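Local structure of Glyco_hydro_cc domain-containing protein (Trichoderma gamsii, 6UBD) at residues Ser125-Leu130 with Gly142-Cys147; Ser153-Phe158 with Lys165-Thr170; Phe202-Asp207 with Asn221-Asp226; Tyr240-Gly245 with Gln266-Ala271. The protein probably binds beta-1,3-glucan-type oligosaccharides, as a member of subgroup VII of glycoside hydrolase family 128. One frame throughout, in Å; residues are numbered along the deposited sequence. Where two conformers were deposited one is given.

Interaction 1 of 4, residues Ser125-Leu130 with Gly142-Cys147; sequences SLWNSL and GSPAMC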
loop_
_atom_site.group_PDB
_atom_site.type_symbol
_atom_site.label_atom_id
_atom_site.label_comp_id
_atom_site.label_asym_id
_atom_site.label_seq_id
_atom_site.Cartn_x
_atom_site.Cartn_y
_atom_site.Cartn_z
ATOM N N SER A 125 -3.282 -17.021 12.272
ATOM C CA SER A 125 -2.292 -18.118 12.239
ATOM C C SER A 125 -1.093 -17.738 11.364
ATOM O O SER A 125 0.095 -17.918 11.765
ATOM C CB SER A 125 -2.923 -19.394 11.719
ATOM O OG SER A 125 -1.976 -20.475 11.710
ATOM N N LEU A 126 -1.356 -17.122 10.204
ATOM C CA LEU A 126 -0.260 -16.690 9.280
ATOM C C LEU A 126 0.524 -15.553 9.911
ATOM O O LEU A 126 1.777 -15.530 9.814
ATOM C CB LEU A 126 -0.846 -16.259 7.935
ATOM C CG LEU A 126 -1.451 -17.358 7.070
ATOM C CD1 LEU A 126 -2.465 -16.768 6.088
ATOM C CD2 LEU A 126 -0.334 -18.128 6.342
ATOM N N TRP A 127 -0.154 -14.606 10.525
ATOM C CA TRP A 127 0.520 -13.439 11.136
ATOM C C TRP A 127 1.463 -13.948 12.232
ATOM O O TRP A 127 2.680 -13.592 12.239
ATOM C CB TRP A 127 -0.509 -12.448 11.712
ATOM C CG TRP A 127 0.100 -11.237 12.344
ATOM C CD1 TRP A 127 0.558 -11.077 13.621
ATOM C CD2 TRP A 127 0.354 -9.967 11.710
ATOM N NE1 TRP A 127 1.093 -9.820 13.833
ATOM C CE2 TRP A 127 0.894 -9.096 12.676
ATOM C CE3 TRP A 127 0.047 -9.428 10.441
ATOM C CZ2 TRP A 127 1.286 -7.776 12.368
ATOM C CZ3 TRP A 127 0.432 -8.111 10.121
ATOM C CH2 TRP A 127 1.016 -7.295 11.096
ATOM N N ASN A 128 0.972 -14.775 13.167
ATOM C CA ASN A 128 1.815 -15.209 14.288
ATOM C C ASN A 128 2.934 -16.120 13.776
ATOM O O ASN A 128 4.057 -16.122 14.372
ATOM C CB ASN A 128 0.969 -15.925 15.368
ATOM C CG ASN A 128 0.119 -14.973 16.186
ATOM O OD1 ASN A 128 0.393 -13.753 16.190
ATOM N ND2 ASN A 128 -0.925 -15.538 16.818
ATOM N N SER A 129 2.718 -16.950 12.757
ATOM C CA SER A 129 3.764 -17.936 12.329
ATOM C C SER A 129 4.869 -17.250 11.517
ATOM O O SER A 129 6.041 -17.642 11.617
ATOM C CB SER A 129 3.085 -18.979 11.446
ATOM O OG SER A 129 3.992 -19.903 10.865
ATOM N N LEU A 130 4.500 -16.288 10.618
ATOM C CA LEU A 130 5.416 -15.711 9.595
ATOM C C LEU A 130 5.724 -14.210 9.759
ATOM O O LEU A 130 6.872 -13.831 9.432
ATOM C CB LEU A 130 4.874 -16.020 8.209
ATOM C CG LEU A 130 4.760 -17.477 7.805
ATOM C CD1 LEU A 130 4.054 -17.685 6.495
ATOM C CD2 LEU A 130 6.126 -18.113 7.733
ATOM N N GLY A 142 3.486 -3.691 9.126
ATOM C CA GLY A 142 2.279 -3.025 8.645
ATOM C C GLY A 142 1.091 -3.960 8.777
ATOM O O GLY A 142 1.153 -5.134 8.394
ATOM N N SER A 143 -0.092 -3.413 9.105
ATOM C CA SER A 143 -1.310 -4.204 9.215
ATOM C C SER A 143 -1.681 -4.808 7.872
ATOM O O SER A 143 -1.324 -4.215 6.794
ATOM C CB SER A 143 -2.478 -3.395 9.758
ATOM O OG SER A 143 -3.045 -2.493 8.769
ATOM N N PRO A 144 -2.553 -5.821 7.837
ATOM C CA PRO A 144 -3.309 -6.093 6.615
ATOM C C PRO A 144 -4.133 -4.850 6.171
ATOM O O PRO A 144 -4.540 -4.054 6.995
ATOM C CB PRO A 144 -4.202 -7.285 7.021
ATOM C CG PRO A 144 -3.488 -7.902 8.220
ATOM C CD PRO A 144 -2.994 -6.679 8.967
ATOM N N ALA A 145 -4.310 -4.794 4.828
ATOM C CA ALA A 145 -5.019 -3.643 4.156
ATOM C C ALA A 145 -6.430 -4.033 3.698
ATOM O O ALA A 145 -6.550 -5.043 2.992
ATOM C CB ALA A 145 -4.195 -3.074 3.007
ATOM N N MET A 146 -7.433 -3.297 4.153
ATOM C CA MET A 146 -8.830 -3.699 3.892
ATOM C C MET A 146 -9.407 -3.121 2.582
ATOM O O MET A 146 -9.381 -1.885 2.311
ATOM C CB MET A 146 -9.722 -3.176 5.030
ATOM C CG MET A 146 -9.342 -3.764 6.402
ATOM S SD MET A 146 -9.361 -5.587 6.507
ATOM C CE MET A 146 -7.586 -5.919 6.503
ATOM N N CYS A 147 -10.056 -3.955 1.802
ATOM C CA CYS A 147 -10.803 -3.456 0.600
ATOM C C CYS A 147 -12.050 -2.698 1.012
ATOM O O CYS A 147 -12.528 -1.864 0.221
ATOM C CB CYS A 147 -11.123 -4.584 -0.389
ATOM S SG CYS A 147 -12.407 -5.726 0.190
#
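Trp127 reaches from helix 120-136 with the benzo end of its indole to meet Gly142 and Pro144, where strand 140-142 gives way to a loop. The close part of the contact lies at that ring edge: CH2 of Trp127 stands 3.5 Å from O of Gly142, which sits near the plane of the indole, so the ring butts edge-on against the peptide. A little further along, Trp127 CZ3 comes within 3.9 Å of Pro144 CD; the proline side chain runs roughly perpendicular to that of the tryptophan. With CG anti to the backbone N (chi1 -180°), the indole extends straight off the helix, covering the distance between backbones whose nearest CA atoms, those of Trp127 and Pro144, are 9.4 Å apart. The pyrrole side of the ring is tied by Trp127 NE1, which donates to O of Lys165. In fold terms, a helix leads into the parallel strand that follows it, and the strand's outgoing end is held to the helix in a (beta/alpha)-barrel arrangement; Gly142 is fixed in the sheet by backbone bonds to Val101 and Gly103. Ser143 turns its CB away from the helix, and its OG donates to O of Pro144 at 2.8 Å, from well above the carbonyl plane (43° out of it), while also bonding N of Ser171. On the other side of the helix the character changes: Ser125 and Ser129 face solvent. Asn128, partly exposed, stands beside the tryptophan with OD1 at the indole edge; its OD1 accepts from N of Thr164 and its ND2 donates to O of Gln162.

Interaction 2 of 4, residues Ser153-Phe158 with Lys165-Thr170; sequences SWLKQF and KSWDFT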
loop_
_atom_site.group_PDB
_atom_site.type_symbol
_atom_site.label_atom_id
_atom_site.label_comp_id
_atom_site.label_asym_id
_atom_site.label_seq_id
_atom_site.Cartn_x
_atom_site.Cartn_y
_atom_site.Cartn_z
ATOM N N SER A 153 -14.966 -4.368 8.735
ATOM C CA SER A 153 -15.120 -5.123 10.009
ATOM C C SER A 153 -14.003 -6.157 10.182
ATOM O O SER A 153 -13.851 -6.649 11.331
ATOM C CB SER A 153 -16.486 -5.699 10.146
ATOM O OG SER A 153 -16.711 -6.669 9.108
ATOM N N TRP A 154 -13.280 -6.594 9.175
ATOM C CA TRP A 154 -12.281 -7.685 9.330
ATOM C C TRP A 154 -11.144 -7.239 10.266
ATOM O O TRP A 154 -10.729 -8.057 11.117
ATOM C CB TRP A 154 -11.816 -8.081 7.878
ATOM C CG TRP A 154 -10.942 -9.298 7.762
ATOM C CD1 TRP A 154 -11.342 -10.481 7.202
ATOM C CD2 TRP A 154 -9.543 -9.467 8.096
ATOM N NE1 TRP A 154 -10.304 -11.386 7.180
ATOM C CE2 TRP A 154 -9.207 -10.790 7.720
ATOM C CE3 TRP A 154 -8.518 -8.673 8.646
ATOM C CZ2 TRP A 154 -7.944 -11.343 7.945
ATOM C CZ3 TRP A 154 -7.261 -9.199 8.872
ATOM C CH2 TRP A 154 -6.981 -10.529 8.501
ATOM N N LEU A 155 -10.551 -6.047 10.019
ATOM C CA LEU A 155 -9.384 -5.622 10.802
ATOM C C LEU A 155 -9.851 -5.377 12.249
ATOM O O LEU A 155 -9.057 -5.613 13.163
ATOM C CB LEU A 155 -8.766 -4.372 10.164
ATOM C CG LEU A 155 -7.380 -4.012 10.726
ATOM C CD1 LEU A 155 -6.346 -5.113 10.439
ATOM C CD2 LEU A 155 -6.893 -2.703 10.163
ATOM N N LYS A 156 -11.057 -4.955 12.456
ATOM C CA LYS A 156 -11.534 -4.703 13.844
ATOM C C LYS A 156 -11.551 -6.005 14.649
ATOM O O LYS A 156 -11.106 -6.008 15.830
ATOM C CB LYS A 156 -12.914 -4.015 13.783
ATOM C CG LYS A 156 -13.408 -3.618 15.152
ATOM C CD LYS A 156 -14.567 -2.711 15.108
ATOM C CE LYS A 156 -14.118 -1.372 14.588
ATOM N NZ LYS A 156 -15.253 -0.424 14.471
ATOM N N GLN A 157 -11.977 -7.081 13.989
ATOM C CA GLN A 157 -12.015 -8.413 14.618
ATOM C C GLN A 157 -10.575 -8.938 14.768
ATOM O O GLN A 157 -10.221 -9.471 15.867
ATOM C CB GLN A 157 -12.933 -9.289 13.776
ATOM C CG GLN A 157 -13.134 -10.679 14.407
ATOM C CD GLN A 157 -13.954 -10.613 15.683
ATOM O OE1 GLN A 157 -14.844 -9.774 15.836
ATOM N NE2 GLN A 157 -13.703 -11.517 16.610
ATOM N N PHE A 158 -9.724 -8.795 13.746
ATOM C CA PHE A 158 -8.323 -9.286 13.792
ATOM C C PHE A 158 -7.611 -8.610 14.960
ATOM O O PHE A 158 -6.838 -9.256 15.681
ATOM C CB PHE A 158 -7.681 -8.931 12.429
ATOM C CG PHE A 158 -6.231 -9.325 12.272
ATOM C CD1 PHE A 158 -5.852 -10.629 12.016
ATOM C CD2 PHE A 158 -5.227 -8.377 12.333
ATOM C CE1 PHE A 158 -4.526 -10.971 11.831
ATOM C CE2 PHE A 158 -3.892 -8.705 12.124
ATOM C CZ PHE A 158 -3.530 -10.028 11.901
ATOM N N LYS A 165 2.909 -10.244 18.341
ATOM C CA LYS A 165 3.279 -8.802 18.188
ATOM C C LYS A 165 2.229 -8.134 17.305
ATOM O O LYS A 165 1.885 -8.746 16.312
ATOM C CB LYS A 165 4.712 -8.718 17.650
ATOM C CG LYS A 165 5.320 -7.351 17.927
ATOM C CD LYS A 165 6.730 -7.119 17.465
ATOM C CE LYS A 165 7.169 -5.717 17.909
ATOM N NZ LYS A 165 8.561 -5.421 17.589
ATOM N N SER A 166 1.753 -6.991 17.759
ATOM C CA SER A 166 0.836 -6.168 16.912
ATOM C C SER A 166 1.623 -5.386 15.852
ATOM O O SER A 166 2.865 -5.431 15.773
ATOM C CB SER A 166 -0.046 -5.310 17.751
ATOM O OG SER A 166 -1.053 -4.685 16.968
ATOM N N TRP A 167 0.902 -4.670 14.993
ATOM C CA TRP A 167 1.523 -3.842 13.935
ATOM C C TRP A 167 1.976 -2.485 14.480
ATOM O O TRP A 167 1.547 -1.982 15.495
ATOM C CB TRP A 167 0.602 -3.676 12.736
ATOM C CG TRP A 167 -0.715 -3.008 12.950
ATOM C CD1 TRP A 167 -0.971 -1.677 12.789
ATOM C CD2 TRP A 167 -1.967 -3.644 13.198
ATOM N NE1 TRP A 167 -2.305 -1.446 12.960
ATOM C CE2 TRP A 167 -2.956 -2.627 13.205
ATOM C CE3 TRP A 167 -2.338 -4.980 13.465
ATOM C CZ2 TRP A 167 -4.295 -2.936 13.433
ATOM C CZ3 TRP A 167 -3.668 -5.250 13.648
ATOM C CH2 TRP A 167 -4.626 -4.236 13.602
ATOM N N ASP A 168 2.940 -1.892 13.754
ATOM C CA ASP A 168 3.472 -0.524 14.027
ATOM C C ASP A 168 2.759 0.572 13.182
ATOM O O ASP A 168 2.576 1.694 13.711
ATOM C CB ASP A 168 4.953 -0.547 13.726
ATOM C CG ASP A 168 5.777 -1.521 14.546
ATOM O OD1 ASP A 168 5.745 -1.333 15.791
ATOM O OD2 ASP A 168 6.272 -2.535 13.988
ATOM N N PHE A 169 2.340 0.228 11.956
ATOM C CA PHE A 169 1.666 1.195 11.068
ATOM C C PHE A 169 0.463 0.463 10.464
ATOM O O PHE A 169 0.535 -0.725 10.132
ATOM C CB PHE A 169 2.618 1.823 10.007
ATOM C CG PHE A 169 3.235 0.865 9.010
ATOM C CD1 PHE A 169 4.463 0.249 9.242
ATOM C CD2 PHE A 169 2.607 0.580 7.815
ATOM C CE1 PHE A 169 5.040 -0.545 8.260
ATOM C CE2 PHE A 169 3.156 -0.252 6.859
ATOM C CZ PHE A 169 4.394 -0.781 7.077
ATOM N N THR A 170 -0.642 1.210 10.312
ATOM C CA THR A 170 -1.899 0.685 9.790
ATOM C C THR A 170 -1.872 0.876 8.256
ATOM O O THR A 170 -1.769 2.090 7.766
ATOM C CB THR A 170 -3.109 1.403 10.394
ATOM O OG1 THR A 170 -3.060 1.230 11.834
ATOM C CG2 THR A 170 -4.401 0.809 9.896
#
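Leu155 and Phe158, one turn apart on helix 154-159, press on the indole of Trp167, and the apolar part of the contact is centred on that ring. The side chains of Leu155 and Trp167 point at one another, from helix and loop: Leu155 CD1 lies 3.7 Å from Trp167 CH2, and the CD2 branch of Leu155 extends past the ring to Thr170 CG2 at 4.3 Å. Phe158 offers a ring edge, with CD2 3.7 Å from Trp167 CZ3 and that carbon close to the phenyl plane. Leu155 CD1 and the Phe158 edge both approach the benzo end from the same side of the indole, and Ser166 OG lies over the other face, offset toward the rim. Trp167 takes the crowded position, CG lying between the backbone N and the carbonyl carbon (chi1 61°), which turns the ring toward the helix. Polar bonding fixes the indole's other end: Trp167 NE1 donates to OG1 of Thr170 at 3.0 Å, the acceptor tilted 16° from the ring plane, so the loop ties its own tryptophan to the start of strand 170-176. Lys195 makes a cation-pi contact with the ring. Around the site, Phe158 also leans on Val124 of helix 120-136, whereas Leu155 and Thr170 both touch Tyr193 of helix 179-193; the contact therefore lies between two helices, beside the entry to strand 170-176.

Interaction 3 of 4, residues Phe202-Asp207 with Asn221-Asp226; sequences FACVFD and NQWISD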
loop_
_atom_site.group_PDB
_atom_site.type_symbol
_atom_site.label_atom_id
_atom_site.label_comp_id
_atom_site.label_asym_id
_atom_site.label_seq_id
_atom_site.Cartn_x
_atom_site.Cartn_y
_atom_site.Cartn_z
ATOM N N PHE A 202 -3.564 3.851 -3.666
ATOM C CA PHE A 202 -4.661 4.849 -3.901
ATOM C C PHE A 202 -4.889 5.031 -5.400
ATOM O O PHE A 202 -3.983 4.853 -6.228
ATOM C CB PHE A 202 -4.428 6.168 -3.135
ATOM C CG PHE A 202 -3.304 7.023 -3.730
ATOM C CD1 PHE A 202 -3.533 7.843 -4.843
ATOM C CD2 PHE A 202 -2.045 7.040 -3.156
ATOM C CE1 PHE A 202 -2.488 8.590 -5.375
ATOM C CE2 PHE A 202 -0.993 7.775 -3.722
ATOM C CZ PHE A 202 -1.226 8.558 -4.823
ATOM N N ALA A 203 -6.162 5.282 -5.703
ATOM C CA ALA A 203 -6.565 5.646 -7.090
ATOM C C ALA A 203 -7.921 6.318 -7.021
ATOM O O ALA A 203 -8.751 6.137 -6.104
ATOM C CB ALA A 203 -6.704 4.446 -8.016
ATOM N N CYS A 204 -8.213 7.159 -8.039
ATOM C CA CYS A 204 -9.499 7.899 -8.185
ATOM C C CYS A 204 -10.552 6.927 -8.749
ATOM O O CYS A 204 -10.429 6.454 -9.898
ATOM C CB CYS A 204 -9.303 9.084 -9.123
ATOM S SG CYS A 204 -10.708 10.229 -9.277
ATOM N N VAL A 205 -11.542 6.608 -7.923
ATOM C CA VAL A 205 -12.623 5.628 -8.235
ATOM C C VAL A 205 -13.918 6.144 -7.615
ATOM O O VAL A 205 -13.956 6.617 -6.478
ATOM C CB VAL A 205 -12.311 4.222 -7.702
ATOM C CG1 VAL A 205 -13.410 3.233 -8.109
ATOM C CG2 VAL A 205 -10.939 3.727 -8.093
ATOM N N PHE A 206 -14.978 6.053 -8.419
ATOM C CA PHE A 206 -16.395 6.188 -7.955
ATOM C C PHE A 206 -16.761 4.867 -7.270
ATOM O O PHE A 206 -17.388 3.956 -7.884
ATOM C CB PHE A 206 -17.295 6.578 -9.138
ATOM C CG PHE A 206 -17.061 7.938 -9.704
ATOM C CD1 PHE A 206 -17.570 9.100 -9.122
ATOM C CD2 PHE A 206 -16.222 8.093 -10.812
ATOM C CE1 PHE A 206 -17.327 10.342 -9.706
ATOM C CE2 PHE A 206 -15.969 9.316 -11.370
ATOM C CZ PHE A 206 -16.493 10.444 -10.791
ATOM N N ASP A 207 -16.281 4.687 -6.051
ATOM C CA ASP A 207 -16.304 3.378 -5.393
ATOM C C ASP A 207 -17.731 2.907 -5.134
ATOM O O ASP A 207 -17.981 1.691 -5.270
ATOM C CB ASP A 207 -15.529 3.395 -4.094
ATOM C CG ASP A 207 -15.938 4.365 -3.004
ATOM O OD1 ASP A 207 -16.157 5.541 -3.319
ATOM O OD2 ASP A 207 -15.929 3.926 -1.813
ATOM N N ASN A 221 -6.239 14.734 -12.840
ATOM C CA ASN A 221 -5.034 15.562 -12.572
ATOM C C ASN A 221 -5.222 16.414 -11.299
ATOM O O ASN A 221 -4.284 16.543 -10.490
ATOM C CB ASN A 221 -4.710 16.466 -13.779
ATOM C CG ASN A 221 -4.228 15.717 -15.024
ATOM O OD1 ASN A 221 -3.925 14.516 -14.948
ATOM N ND2 ASN A 221 -4.164 16.460 -16.154
ATOM N N GLN A 222 -6.402 17.007 -11.101
ATOM C CA GLN A 222 -6.677 17.812 -9.908
ATOM C C GLN A 222 -6.723 16.898 -8.651
ATOM O O GLN A 222 -6.253 17.343 -7.593
ATOM C CB GLN A 222 -8.008 18.552 -10.091
ATOM C CG GLN A 222 -8.225 19.575 -8.997
ATOM C CD GLN A 222 -7.257 20.744 -9.055
ATOM O OE1 GLN A 222 -7.116 21.442 -10.086
ATOM N NE2 GLN A 222 -6.507 20.950 -7.982
ATOM N N TRP A 223 -7.384 15.759 -8.790
ATOM C CA TRP A 223 -7.461 14.773 -7.643
ATOM C C TRP A 223 -6.059 14.337 -7.149
ATOM O O TRP A 223 -5.790 14.321 -5.917
ATOM C CB TRP A 223 -8.333 13.615 -8.129
ATOM C CG TRP A 223 -8.706 12.624 -7.043
ATOM C CD1 TRP A 223 -9.922 12.558 -6.407
ATOM C CD2 TRP A 223 -7.932 11.492 -6.585
ATOM N NE1 TRP A 223 -9.943 11.474 -5.538
ATOM C CE2 TRP A 223 -8.758 10.803 -5.672
ATOM C CE3 TRP A 223 -6.682 10.964 -6.915
ATOM C CZ2 TRP A 223 -8.338 9.619 -5.037
ATOM C CZ3 TRP A 223 -6.254 9.817 -6.255
ATOM C CH2 TRP A 223 -7.071 9.157 -5.333
ATOM N N ILE A 224 -5.169 14.049 -8.093
ATOM C CA ILE A 224 -3.771 13.685 -7.766
ATOM C C ILE A 224 -3.085 14.845 -7.030
ATOM O O ILE A 224 -2.376 14.641 -6.014
ATOM C CB ILE A 224 -3.006 13.167 -8.988
ATOM C CG1 ILE A 224 -3.624 11.862 -9.525
ATOM C CG2 ILE A 224 -1.542 13.060 -8.633
ATOM C CD1 ILE A 224 -3.154 11.468 -10.916
ATOM N N SER A 225 -3.208 16.051 -7.624
ATOM C CA SER A 225 -2.541 17.212 -6.998
ATOM C C SER A 225 -3.043 17.407 -5.562
ATOM O O SER A 225 -2.299 17.655 -4.611
ATOM C CB SER A 225 -2.767 18.442 -7.849
ATOM O OG SER A 225 -2.164 19.621 -7.304
ATOM N N ASP A 226 -4.366 17.398 -5.438
ATOM C CA ASP A 226 -5.028 17.628 -4.128
ATOM C C ASP A 226 -4.662 16.527 -3.102
ATOM O O ASP A 226 -4.397 16.877 -1.931
ATOM C CB ASP A 226 -6.550 17.698 -4.308
ATOM C CG ASP A 226 -7.108 18.941 -4.974
ATOM O OD1 ASP A 226 -6.343 19.915 -5.134
ATOM O OD2 ASP A 226 -8.301 18.873 -5.364
#
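Cys204 and Trp223 bring strand 202-206 and helix 221-226 together: their CA atoms are 7.2 Å apart, while the segment axes approach to 9.2 Å at 134°, running largely against each other. Trp223 carries the contact, laying one face of its indole along the strand. Cys204 spans both rings of that face. Its CB stands 3.8 Å from the centroid of the Trp223 six-membered ring, a CH-pi contact, and its SG stands 3.8 Å from the centroid of the five-membered ring, only 10° off the normal, a sulfur-aromatic contact. Holding SG anti to the backbone N (chi1 -173°) carries the sulfur out over the pyrrole part, and the disulfide to Cys214 pins it there. The benzo end meets backbone and phenyl: Trp223 CH2 is 3.4 Å from C of Ala203, and Trp223 CZ3 meets Phe202 CD1 edge to edge at 3.6 Å. On the helix's outer side, Gln222 NE2 donates to OD1 of Asp226 at 3.0 Å from above the carboxylate plane. A parallel strand covered by the helix that leads on to the next strand, here 237-243, is the beta-alpha-beta crossover unit of a (beta/alpha)8 barrel.

Interaction 4 of 4, residues Tyr240-Gly245 with Gln266-Ala271; sequences YAYTDG and QAYLNA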
loop_
_atom_site.group_PDB
_atom_site.type_symbol
_atom_site.label_atom_id
_atom_site.label_comp_id
_atom_site.label_asym_id
_atom_site.label_seq_id
_atom_site.Cartn_x
_atom_site.Cartn_y
_atom_site.Cartn_z
ATOM N N TYR A 240 2.704 7.090 1.392
ATOM C CA TYR A 240 1.619 6.870 0.418
ATOM C C TYR A 240 2.192 6.281 -0.874
ATOM O O TYR A 240 3.371 6.542 -1.190
ATOM C CB TYR A 240 0.798 8.141 0.162
ATOM C CG TYR A 240 1.580 9.350 -0.286
ATOM C CD1 TYR A 240 1.968 9.510 -1.639
ATOM C CD2 TYR A 240 1.950 10.328 0.623
ATOM C CE1 TYR A 240 2.719 10.626 -2.056
ATOM C CE2 TYR A 240 2.673 11.466 0.206
ATOM C CZ TYR A 240 3.066 11.596 -1.136
ATOM O OH TYR A 240 3.822 12.707 -1.571
ATOM N N ALA A 241 1.384 5.621 -1.667
ATOM C CA ALA A 241 1.857 4.931 -2.876
ATOM C C ALA A 241 0.761 4.857 -3.960
ATOM O O ALA A 241 -0.307 4.275 -3.782
ATOM C CB ALA A 241 2.353 3.541 -2.550
ATOM N N TYR A 242 1.054 5.471 -5.133
ATOM C CA TYR A 242 0.206 5.416 -6.363
ATOM C C TYR A 242 0.227 3.978 -6.931
ATOM O O TYR A 242 1.337 3.516 -7.175
ATOM C CB TYR A 242 0.788 6.452 -7.355
ATOM C CG TYR A 242 0.022 6.741 -8.631
ATOM C CD1 TYR A 242 -0.271 5.735 -9.538
ATOM C CD2 TYR A 242 -0.386 8.041 -8.935
ATOM C CE1 TYR A 242 -0.964 6.011 -10.713
ATOM C CE2 TYR A 242 -1.027 8.347 -10.125
ATOM C CZ TYR A 242 -1.302 7.343 -11.029
ATOM O OH TYR A 242 -1.994 7.704 -12.192
ATOM N N THR A 243 -0.930 3.353 -7.143
ATOM C CA THR A 243 -0.990 1.975 -7.678
ATOM C C THR A 243 -1.063 1.949 -9.204
ATOM O O THR A 243 -1.799 2.762 -9.822
ATOM C CB THR A 243 -2.130 1.200 -7.019
ATOM O OG1 THR A 243 -1.970 -0.157 -7.505
ATOM C CG2 THR A 243 -3.526 1.685 -7.314
ATOM N N ASP A 244 -0.454 0.967 -9.824
ATOM C CA ASP A 244 -0.603 0.667 -11.250
ATOM C C ASP A 244 -1.359 -0.659 -11.468
ATOM O O ASP A 244 -1.284 -1.237 -12.565
ATOM C CB ASP A 244 0.732 0.695 -11.954
ATOM C CG ASP A 244 1.722 -0.381 -11.544
ATOM O OD1 ASP A 244 1.364 -1.293 -10.791
ATOM O OD2 ASP A 244 2.872 -0.268 -11.996
ATOM N N GLY A 245 -2.029 -1.210 -10.434
ATOM C CA GLY A 245 -2.762 -2.471 -10.591
ATOM C C GLY A 245 -3.845 -2.397 -11.653
ATOM O O GLY A 245 -4.354 -1.332 -12.026
ATOM N N GLN A 266 2.383 11.790 -15.078
ATOM C CA GLN A 266 3.000 13.140 -15.007
ATOM C C GLN A 266 2.355 13.941 -13.865
ATOM O O GLN A 266 3.043 14.701 -13.204
ATOM C CB GLN A 266 2.786 13.894 -16.323
ATOM C CG GLN A 266 3.597 13.372 -17.527
ATOM C CD GLN A 266 3.084 13.859 -18.860
ATOM O OE1 GLN A 266 2.799 13.092 -19.796
ATOM N NE2 GLN A 266 2.969 15.178 -18.923
ATOM N N ALA A 267 1.044 13.821 -13.641
ATOM C CA ALA A 267 0.431 14.586 -12.529
ATOM C C ALA A 267 1.072 14.139 -11.184
ATOM O O ALA A 267 1.365 14.923 -10.344
ATOM C CB ALA A 267 -1.055 14.363 -12.526
ATOM N N TYR A 268 1.277 12.829 -10.995
ATOM C CA TYR A 268 1.952 12.332 -9.764
ATOM C C TYR A 268 3.371 12.854 -9.693
ATOM O O TYR A 268 3.775 13.383 -8.626
ATOM C CB TYR A 268 1.879 10.809 -9.647
ATOM C CG TYR A 268 2.314 10.239 -8.282
ATOM C CD1 TYR A 268 1.640 10.634 -7.116
ATOM C CD2 TYR A 268 3.371 9.340 -8.154
ATOM C CE1 TYR A 268 1.988 10.064 -5.889
ATOM C CE2 TYR A 268 3.718 8.759 -6.931
ATOM C CZ TYR A 268 3.020 9.140 -5.798
ATOM O OH TYR A 268 3.301 8.514 -4.589
ATOM N N LEU A 269 4.125 12.750 -10.802
ATOM C CA LEU A 269 5.535 13.243 -10.812
ATOM C C LEU A 269 5.580 14.701 -10.372
ATOM O O LEU A 269 6.420 15.116 -9.518
ATOM C CB LEU A 269 6.108 13.097 -12.221
ATOM C CG LEU A 269 7.508 13.661 -12.456
ATOM C CD1 LEU A 269 8.513 12.953 -11.655
ATOM C CD2 LEU A 269 7.863 13.614 -13.951
ATOM N N ASN A 270 4.731 15.533 -10.964
ATOM C CA ASN A 270 4.772 16.982 -10.674
ATOM C C ASN A 270 4.370 17.300 -9.236
ATOM O O ASN A 270 4.904 18.152 -8.632
ATOM C CB ASN A 270 3.976 17.786 -11.717
ATOM C CG ASN A 270 4.588 17.705 -13.123
ATOM O OD1 ASN A 270 5.783 17.338 -13.311
ATOM N ND2 ASN A 270 3.708 17.837 -14.090
ATOM N N ALA A 271 3.461 16.527 -8.660
ATOM C CA ALA A 271 2.975 16.705 -7.249
ATOM C C ALA A 271 4.088 16.310 -6.279
ATOM O O ALA A 271 4.431 17.115 -5.391
ATOM C CB ALA A 271 1.697 15.929 -7.019
#
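Tyrosine meets tyrosine in this buried aromatic contact, where Tyr268 of helix 263-273 lies against Tyr240 and Tyr242 of strand 237-243. Strand and helix segments run nearly antiparallel, with axes 11.0 Å apart, and the phenol of Tyr268 bridges that spacing: its CG is anti to the backbone N (chi1 -169°), which sends the ring from the helix down to the sheet. Tyr242 covers one face of it. CB of Tyr242 sits over the centre of the Tyr268 ring, 3.8 Å from the centroid and 11° off the normal, a CH-pi contact, while Tyr242 CD2 reaches Tyr268 CG at 3.5 Å. The two rings themselves meet obliquely, planes at 52° and centroids 5.1 Å apart, as the two side chains run alongside one another, one from the strand and one from the helix. Tyr240 instead turns its ring edge to the tip of Tyr268: CE1 of Tyr240 is 3.3 Å from Tyr268 OH, which lies near the Tyr240 ring plane. All three hydroxyls have partners beyond the two segments: Tyr268 OH bonds O of Gly36 in strand 35-38, Tyr240 OH bonds Glu232, and Tyr242 OH bonds O of Trp252. Trp252 also stacks on the Tyr242 ring, and Trp46 meets Tyr268 edge-to-face. Where the strand ends, Thr243 OG1 accepts from N of Gly245 at 3.1 Å, forming an ST turn. Strand 237-243 pairs in parallel with both 197-206 and 35-38, so the contact packs the last helix onto the seam where the final strand of a (beta/alpha)8 barrel rejoins the first.

From the N terminus the four contacts close in series, none enclosing or crossing another. Interaction 1 closes a loop through the end of helix 120-136 and strand 140-142; interaction 2 then closes a short one from helix 154-159 to the entry of strand 170-176. These two touch, Ser143 N lying 2.9 Å from Phe169 O, a probable hydrogen bond. Past helix 179-193, interaction 3 joins strand 197-206 to helix 217-233, and interaction 4 joins the next strand, 237-243, to helix 263-273. This second pair also touches, Phe202 packing on Ala241 and Tyr242 between neighbouring strands. Interactions 1 and 4, with centres about 26 Å apart, lie on opposite sides of the chain's centre.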